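Local atomic coordinates of retinol dehydratase (PDB entry 1FMJ), a protein that converts retinol to anhydroretinol, probably through a sulfated intermediate, on a sulfotransferase fold that binds adenosine-3'-5'-diphosphate. Residues Gly317-Arg320 / Asp321-Glu325; Glu19-Lys22 / Leu23-Asn27; Phe213-Met216 / Phe217-Gly220. One frame throughout, in Å; residues are numbered along the deposited sequence.

Contact 1 (Gly317-Arg320 / Asp321-Glu325); sequences GCWR and DYFDE. With HG (mercury (II) ion), chain E.
Trp319 and Phe323 form a T-shaped pair four residues apart, where a short 3-10 turn runs into the loop before helix 325-338. The six-membered side of the indole points edge-on at the phenyl face, with planes at 89° and its centroid 5.4 Å from that of the Phe323 ring. CE3 leads this approach, landing off-centre toward the rim of the face, and Trp319 CB packs 3.7 Å from Phe323 CE1. With CG of Trp319 set between its own backbone N and carbonyl carbon (chi1 65°), the indole swings to the side where Phe323 lies. Trp319 O is gripped twice, by Tyr322 N at 2.9 Å and by Phe323 N at 3.0 Å, while Phe323 CD1 crowds the same oxygen. Asp321 N donates a hydrogen bond to Cys318 O at 2.9 Å, closing the preceding turn. Asp321 OD2 also comes within 3.3 Å of the mercury ion of this derivative, which Cys318 SG binds. Replacing Phe323 by an alanine would probably leave the CE3 edge of Trp319 without the face it packs on and open a gap between it and helix 187-200. Phe323 is enclosed further by Trp214 and Phe210 of helix 210-218, by Val192 of helix 187-200 and by Thr328 of helix 325-338, while Asp189 of helix 187-200 accepts hydrogen bonds from the backbone N of Gly317 and Trp319.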
loop_
_atom_site.group_PDB
_atom_site.type_symbol
_atom_site.label_atom_id
_atom_site.label_comp_id
_atom_site.label_asym_id
_atom_site.label_seq_id
_atom_site.Cartn_x
_atom_site.Cartn_y
_atom_site.Cartn_z
ATOM N N GLY A 317 12.757 -11.632 -5.910
ATOM C CA GLY A 317 12.915 -12.797 -6.764
ATOM C C GLY A 317 12.267 -14.089 -6.288
ATOM O O GLY A 317 12.403 -15.129 -6.944
ATOM N N CYS A 318 11.555 -14.047 -5.167
ATOM C CA CYS A 318 10.914 -15.258 -4.659
ATOM C C CYS A 318 9.728 -15.679 -5.517
ATOM O O CYS A 318 9.199 -16.780 -5.352
ATOM C CB CYS A 318 10.453 -15.061 -3.216
ATOM S SG CYS A 318 11.803 -14.853 -2.026
ATOM N N TRP A 319 9.308 -14.805 -6.430
ATOM C CA TRP A 319 8.182 -15.130 -7.291
ATOM C C TRP A 319 8.452 -16.428 -8.059
ATOM O O TRP A 319 7.519 -17.146 -8.425
ATOM C CB TRP A 319 7.898 -13.998 -8.281
ATOM C CG TRP A 319 9.001 -13.758 -9.264
ATOM C CD1 TRP A 319 10.076 -12.925 -9.109
ATOM C CD2 TRP A 319 9.146 -14.363 -10.555
ATOM N NE1 TRP A 319 10.875 -12.970 -10.225
ATOM C CE2 TRP A 319 10.330 -13.845 -11.129
ATOM C CE3 TRP A 319 8.392 -15.293 -11.284
ATOM C CZ2 TRP A 319 10.777 -14.224 -12.404
ATOM C CZ3 TRP A 319 8.838 -15.672 -12.553
ATOM C CH2 TRP A 319 10.021 -15.134 -13.098
ATOM N N ARG A 320 9.723 -16.735 -8.287
ATOM C CA ARG A 320 10.085 -17.955 -9.010
ATOM C C ARG A 320 9.613 -19.233 -8.303
ATOM O O ARG A 320 9.467 -20.286 -8.938
ATOM C CB ARG A 320 11.598 -18.010 -9.234
ATOM C CG ARG A 320 12.115 -16.932 -10.187
ATOM C CD ARG A 320 13.543 -17.211 -10.611
ATOM N NE ARG A 320 14.023 -16.297 -11.649
ATOM C CZ ARG A 320 13.563 -16.255 -12.898
ATOM N NH1 ARG A 320 12.592 -17.073 -13.288
ATOM N NH2 ARG A 320 14.095 -15.412 -13.773
ATOM N N ASP A 321 9.374 -19.139 -6.996
ATOM C CA ASP A 321 8.900 -20.291 -6.227
ATOM C C ASP A 321 7.388 -20.412 -6.285
ATOM O O ASP A 321 6.830 -21.387 -5.785
ATOM C CB ASP A 321 9.300 -20.184 -4.755
ATOM C CG ASP A 321 10.791 -20.228 -4.550
ATOM O OD1 ASP A 321 11.431 -21.145 -5.101
ATOM O OD2 ASP A 321 11.324 -19.350 -3.828
ATOM N N TYR A 322 6.729 -19.432 -6.900
ATOM C CA TYR A 322 5.271 -19.418 -6.993
ATOM C C TYR A 322 4.685 -19.489 -8.399
ATOM O O TYR A 322 3.505 -19.782 -8.562
ATOM C CB TYR A 322 4.711 -18.163 -6.319
ATOM C CG TYR A 322 4.878 -18.103 -4.824
ATOM C CD1 TYR A 322 6.107 -17.801 -4.251
ATOM C CD2 TYR A 322 3.789 -18.318 -3.980
ATOM C CE1 TYR A 322 6.250 -17.706 -2.869
ATOM C CE2 TYR A 322 3.920 -18.234 -2.604
ATOM C CZ TYR A 322 5.150 -17.924 -2.049
ATOM O OH TYR A 322 5.275 -17.826 -0.679
ATOM N N PHE A 323 5.495 -19.197 -9.410
ATOM C CA PHE A 323 5.032 -19.228 -10.794
ATOM C C PHE A 323 5.534 -20.466 -11.529
ATOM O O PHE A 323 6.737 -20.749 -11.533
ATOM C CB PHE A 323 5.532 -17.997 -11.550
ATOM C CG PHE A 323 4.936 -16.705 -11.085
ATOM C CD1 PHE A 323 5.092 -16.280 -9.771
ATOM C CD2 PHE A 323 4.243 -15.891 -11.977
ATOM C CE1 PHE A 323 4.569 -15.059 -9.348
ATOM C CE2 PHE A 323 3.715 -14.672 -11.567
ATOM C CZ PHE A 323 3.879 -14.253 -10.247
ATOM N N ASP A 324 4.626 -21.203 -12.157
ATOM C CA ASP A 324 5.043 -22.375 -12.905
ATOM C C ASP A 324 5.491 -21.908 -14.281
ATOM O O ASP A 324 5.497 -20.705 -14.557
ATOM C CB ASP A 324 3.905 -23.402 -13.008
ATOM C CG ASP A 324 2.646 -22.841 -13.636
ATOM O OD1 ASP A 324 1.589 -23.468 -13.445
ATOM O OD2 ASP A 324 2.701 -21.802 -14.320
ATOM N N GLU A 325 5.881 -22.843 -15.141
ATOM C CA GLU A 325 6.335 -22.473 -16.470
ATOM C C GLU A 325 5.340 -21.553 -17.184
ATOM O O GLU A 325 5.711 -20.469 -17.644
ATOM C CB GLU A 325 6.621 -23.729 -17.314
ATOM C CG GLU A 325 6.124 -25.070 -16.744
ATOM C CD GLU A 325 6.762 -25.474 -15.401
ATOM O OE1 GLU A 325 8.011 -25.444 -15.256
ATOM O OE2 GLU A 325 6.001 -25.847 -14.491
HETATM HG HG HG E . 13.222 -17.063 -2.397
#

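Contact 2 (Glu19-Lys22 / Leu23-Asn27); sequences EEDK and LVKAN
Asp21 and Lys25 make an i to i+4 salt bridge across the C-terminal end of the short helix 18-24, from Asp21 inside it to Lys25 just beyond, near the N terminus of the chain. NZ of Lys25 reaches Asp21 OD1 at 2.8 Å, coming to its syn side and 21° out of the carboxylate plane. The lysine chain does not stretch out but bends at chi2 and chi4, curling back over the acid, and Lys25 CG lies 3.5 Å from Asp21 OD2. Asp21 helps from its own side by holding CG anti to the backbone N (chi1 -172°), which swings the carboxylate along the helix toward the next turn. A positive charge at this C-terminal end would be expected to suit the helix dipole. The backbone beside the pair is regular: Val24 N bonds to Glu20 O at 3.0 Å and Lys25 N to Asp21 O at 2.9 Å. Past Val24 the chain leaves the helix in a tight turn, in which Asn27 N bonds to Val24 O at 2.8 Å. Away from the salt bridge, Glu20 pairs with Arg14 of strand 13-14 and takes the N-H of Asn17, while Asn27 rests on Asp212 and Met216 of helix 210-218.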
loop_
_atom_site.group_PDB
_atom_site.type_symbol
_atom_site.label_atom_id
_atom_site.label_comp_id
_atom_site.label_asym_id
_atom_site.label_seq_id
_atom_site.Cartn_x
_atom_site.Cartn_y
_atom_site.Cartn_z
ATOM N N GLU A 19 -18.259 -11.240 -16.503
ATOM C CA GLU A 19 -16.980 -11.940 -16.553
ATOM C C GLU A 19 -16.034 -11.525 -15.433
ATOM O O GLU A 19 -15.435 -12.370 -14.775
ATOM C CB GLU A 19 -16.294 -11.713 -17.906
ATOM C CG GLU A 19 -15.013 -12.508 -18.073
ATOM C CD GLU A 19 -14.333 -12.255 -19.408
ATOM O OE1 GLU A 19 -13.926 -11.098 -19.658
ATOM O OE2 GLU A 19 -14.203 -13.211 -20.204
ATOM N N GLU A 20 -15.893 -10.223 -15.227
ATOM C CA GLU A 20 -15.016 -9.709 -14.184
ATOM C C GLU A 20 -15.567 -10.114 -12.819
ATOM O O GLU A 20 -14.853 -10.683 -11.988
ATOM C CB GLU A 20 -14.933 -8.184 -14.270
ATOM C CG GLU A 20 -14.505 -7.654 -15.627
ATOM C CD GLU A 20 -14.694 -6.156 -15.745
ATOM O OE1 GLU A 20 -15.807 -5.673 -15.445
ATOM O OE2 GLU A 20 -13.736 -5.460 -16.143
ATOM N N ASP A 21 -16.839 -9.813 -12.593
ATOM C CA ASP A 21 -17.474 -10.148 -11.330
ATOM C C ASP A 21 -17.331 -11.638 -11.053
ATOM O O ASP A 21 -17.242 -12.055 -9.903
ATOM C CB ASP A 21 -18.958 -9.772 -11.360
ATOM C CG ASP A 21 -19.623 -9.920 -10.003
ATOM O OD1 ASP A 21 -19.262 -9.160 -9.078
ATOM O OD2 ASP A 21 -20.503 -10.799 -9.857
ATOM N N LYS A 22 -17.291 -12.449 -12.103
ATOM C CA LYS A 22 -17.171 -13.879 -11.892
ATOM C C LYS A 22 -15.813 -14.270 -11.322
ATOM O O LYS A 22 -15.741 -15.051 -10.371
ATOM C CB LYS A 22 -17.436 -14.649 -13.191
ATOM C CG LYS A 22 -17.669 -16.139 -12.954
ATOM C CD LYS A 22 -18.282 -16.827 -14.168
ATOM C CE LYS A 22 -18.614 -18.288 -13.864
ATOM N NZ LYS A 22 -19.193 -18.986 -15.041
ATOM N N LEU A 23 -14.743 -13.731 -11.901
ATOM C CA LEU A 23 -13.392 -14.038 -11.442
ATOM C C LEU A 23 -13.125 -13.483 -10.048
ATOM O O LEU A 23 -12.384 -14.076 -9.264
ATOM C CB LEU A 23 -12.348 -13.477 -12.408
ATOM C CG LEU A 23 -10.895 -13.704 -11.972
ATOM C CD1 LEU A 23 -10.604 -15.201 -11.966
ATOM C CD2 LEU A 23 -9.933 -12.972 -12.907
ATOM N N VAL A 24 -13.715 -12.337 -9.741
ATOM C CA VAL A 24 -13.515 -11.753 -8.423
ATOM C C VAL A 24 -14.316 -12.517 -7.367
ATOM O O VAL A 24 -13.767 -12.955 -6.357
ATOM C CB VAL A 24 -13.934 -10.278 -8.396
ATOM C CG1 VAL A 24 -13.807 -9.733 -6.988
ATOM C CG2 VAL A 24 -13.068 -9.482 -9.347
ATOM N N LYS A 25 -15.613 -12.676 -7.611
ATOM C CA LYS A 25 -16.499 -13.381 -6.687
ATOM C C LYS A 25 -16.106 -14.848 -6.505
ATOM O O LYS A 25 -16.803 -15.602 -5.821
ATOM C CB LYS A 25 -17.947 -13.312 -7.187
ATOM C CG LYS A 25 -18.585 -11.935 -7.124
ATOM C CD LYS A 25 -18.901 -11.544 -5.690
ATOM C CE LYS A 25 -19.632 -10.217 -5.636
ATOM N NZ LYS A 25 -18.862 -9.152 -6.325
ATOM N N ALA A 26 -14.999 -15.246 -7.120
ATOM C CA ALA A 26 -14.519 -16.620 -7.028
ATOM C C ALA A 26 -13.242 -16.699 -6.198
ATOM O O ALA A 26 -12.717 -17.781 -5.943
ATOM C CB ALA A 26 -14.270 -17.169 -8.421
ATOM N N ASN A 27 -12.746 -15.539 -5.784
ATOM C CA ASN A 27 -11.534 -15.460 -4.981
ATOM C C ASN A 27 -11.717 -14.530 -3.790
ATOM O O ASN A 27 -11.111 -14.735 -2.739
ATOM C CB ASN A 27 -10.371 -14.944 -5.828
ATOM C CG ASN A 27 -9.807 -16.000 -6.751
ATOM O OD1 ASN A 27 -10.541 -16.656 -7.504
ATOM N ND2 ASN A 27 -8.489 -16.169 -6.706
#

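Contact 3 (Phe213-Met216 / Phe217-Gly220); sequences FWEM and FHRG
CG of His218 sits between its backbone N and carbonyl carbon (chi1 81°), while CG of Trp214 lies anti to its own N (chi1 164°), and together these torsions lay the two rings over each other. The result is an i to i+4 offset stack at the C-terminal end of helix 210-218, part of the sulfotransferase fold. The imidazole covers the five-membered ring of Trp214 with planes only 3° from parallel and centroids 4.2 Å apart. Next to it, His218 CB makes a CH-pi contact over the six-membered ring, 3.8 Å from its centroid. The imidazole is also fixed in rotation, because His218 ND1 donates to Trp214 O at 2.6 Å. That oxygen is held by two donors, since His218 N reaches it as well, at 3.0 Å and from the opposite face of the carbonyl plane. CG of Arg219 sits over the opposite imidazole face, displaced toward its rim. Phe217 continues the aromatic surface, its edge at CD2 meeting Trp214 CZ3 at 4.2 Å. The indole is held from outside by Gln330 of helix 325-338, whose OE1 accepts from Trp214 NE1, and Phe217 packs on Val190 and Ala191 of helix 187-200. The Glu215 side chain runs alongside that of His218, its carboxylate turned steeply against the ring; the nearby acid would probably favour a protonated imidazole. A water molecule joins the two groups, donating to Glu215 OE1 at 3.0 Å and accepting a weak bond from His218 NE2 at 3.2 Å.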
loop_
_atom_site.group_PDB
_atom_site.type_symbol
_atom_site.label_atom_id
_atom_site.label_comp_id
_atom_site.label_asym_id
_atom_site.label_seq_id
_atom_site.Cartn_x
_atom_site.Cartn_y
_atom_site.Cartn_z
ATOM N N PHE A 213 -5.146 -15.933 -7.690
ATOM C CA PHE A 213 -4.861 -14.577 -7.253
ATOM C C PHE A 213 -4.115 -13.858 -8.376
ATOM O O PHE A 213 -4.382 -12.689 -8.660
ATOM C CB PHE A 213 -4.017 -14.584 -5.977
ATOM C CG PHE A 213 -3.799 -13.216 -5.395
ATOM C CD1 PHE A 213 -4.787 -12.608 -4.621
ATOM C CD2 PHE A 213 -2.637 -12.505 -5.670
ATOM C CE1 PHE A 213 -4.618 -11.310 -4.133
ATOM C CE2 PHE A 213 -2.461 -11.202 -5.184
ATOM C CZ PHE A 213 -3.454 -10.608 -4.416
ATOM N N TRP A 214 -3.187 -14.569 -9.018
ATOM C CA TRP A 214 -2.401 -14.007 -10.116
ATOM C C TRP A 214 -3.251 -13.642 -11.327
ATOM O O TRP A 214 -3.006 -12.624 -11.975
ATOM C CB TRP A 214 -1.306 -14.983 -10.541
ATOM C CG TRP A 214 -0.705 -14.658 -11.887
ATOM C CD1 TRP A 214 -0.890 -15.344 -13.054
ATOM C CD2 TRP A 214 0.173 -13.570 -12.197
ATOM N NE1 TRP A 214 -0.178 -14.754 -14.071
ATOM C CE2 TRP A 214 0.484 -13.663 -13.572
ATOM C CE3 TRP A 214 0.729 -12.524 -11.444
ATOM C CZ2 TRP A 214 1.329 -12.750 -14.214
ATOM C CZ3 TRP A 214 1.566 -11.616 -12.080
ATOM C CH2 TRP A 214 1.858 -11.736 -13.453
ATOM N N GLU A 215 -4.231 -14.478 -11.646
ATOM C CA GLU A 215 -5.115 -14.204 -12.775
ATOM C C GLU A 215 -5.804 -12.863 -12.545
ATOM O O GLU A 215 -5.870 -12.012 -13.429
ATOM C CB GLU A 215 -6.191 -15.283 -12.902
ATOM C CG GLU A 215 -5.690 -16.665 -13.304
ATOM C CD GLU A 215 -5.004 -16.670 -14.661
ATOM O OE1 GLU A 215 -5.384 -15.839 -15.520
ATOM O OE2 GLU A 215 -4.097 -17.514 -14.866
ATOM N N MET A 216 -6.321 -12.699 -11.334
ATOM C CA MET A 216 -7.033 -11.499 -10.931
ATOM C C MET A 216 -6.113 -10.292 -10.934
ATOM O O MET A 216 -6.418 -9.264 -11.547
ATOM C CB MET A 216 -7.631 -11.723 -9.535
ATOM C CG MET A 216 -8.259 -10.506 -8.867
ATOM S SD MET A 216 -9.214 -10.979 -7.376
ATOM C CE MET A 216 -8.042 -12.089 -6.528
ATOM N N PHE A 217 -4.971 -10.431 -10.268
ATOM C CA PHE A 217 -4.006 -9.346 -10.172
ATOM C C PHE A 217 -3.445 -8.821 -11.492
ATOM O O PHE A 217 -3.348 -7.608 -11.668
ATOM C CB PHE A 217 -2.838 -9.757 -9.282
ATOM C CG PHE A 217 -1.775 -8.710 -9.171
ATOM C CD1 PHE A 217 -1.919 -7.642 -8.291
ATOM C CD2 PHE A 217 -0.624 -8.791 -9.938
ATOM C CE1 PHE A 217 -0.927 -6.673 -8.175
ATOM C CE2 PHE A 217 0.378 -7.820 -9.827
ATOM C CZ PHE A 217 0.221 -6.763 -8.945
ATOM N N HIS A 218 -3.057 -9.702 -12.415
ATOM C CA HIS A 218 -2.498 -9.204 -13.676
ATOM C C HIS A 218 -3.558 -8.758 -14.673
ATOM O O HIS A 218 -3.239 -8.117 -15.667
ATOM C CB HIS A 218 -1.545 -10.222 -14.332
ATOM C CG HIS A 218 -2.218 -11.314 -15.108
ATOM N ND1 HIS A 218 -3.014 -12.273 -14.517
ATOM C CD2 HIS A 218 -2.124 -11.660 -16.415
ATOM C CE1 HIS A 218 -3.374 -13.167 -15.423
ATOM N NE2 HIS A 218 -2.847 -12.818 -16.583
ATOM N N ARG A 219 -4.817 -9.079 -14.397
ATOM C CA ARG A 219 -5.904 -8.677 -15.277
ATOM C C ARG A 219 -6.519 -7.371 -14.783
ATOM O O ARG A 219 -7.537 -6.913 -15.308
ATOM C CB ARG A 219 -6.985 -9.758 -15.350
ATOM C CG ARG A 219 -6.672 -10.891 -16.318
ATOM C CD ARG A 219 -7.949 -11.626 -16.691
ATOM N NE ARG A 219 -8.975 -10.697 -17.172
ATOM C CZ ARG A 219 -10.221 -11.045 -17.495
ATOM N NH1 ARG A 219 -10.606 -12.311 -17.399
ATOM N NH2 ARG A 219 -11.089 -10.119 -17.895
ATOM N N GLY A 220 -5.882 -6.772 -13.783
ATOM C CA GLY A 220 -6.379 -5.527 -13.226
ATOM C C GLY A 220 -7.679 -5.707 -12.464
ATOM O O GLY A 220 -8.531 -4.808 -12.444
HETATM O O HOH W 1 -5.124 -14.462 -18.162
#

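Overall arrangement
From the N terminus the chain meets contact 2, then contact 3, then contact 1. Each lies within one continuous stretch, so they follow in series without nesting or crossing, and none closes a long loop. Contact 3, on helix 210-218, is the common neighbour. Toward contact 2, with centres about 11 Å apart, Leu23 CD2 packs 3.8 Å from Met216 CA, and Glu19 and Arg219 make a long, weak ion pair. Toward contact 1, Trp214 CE3 lies 3.7 Å from Phe323 CE2. Contacts 1 and 2 do not touch. Helix 210-218 therefore joins the N-terminal helix 18-24 to the loop that leads into helix 325-338.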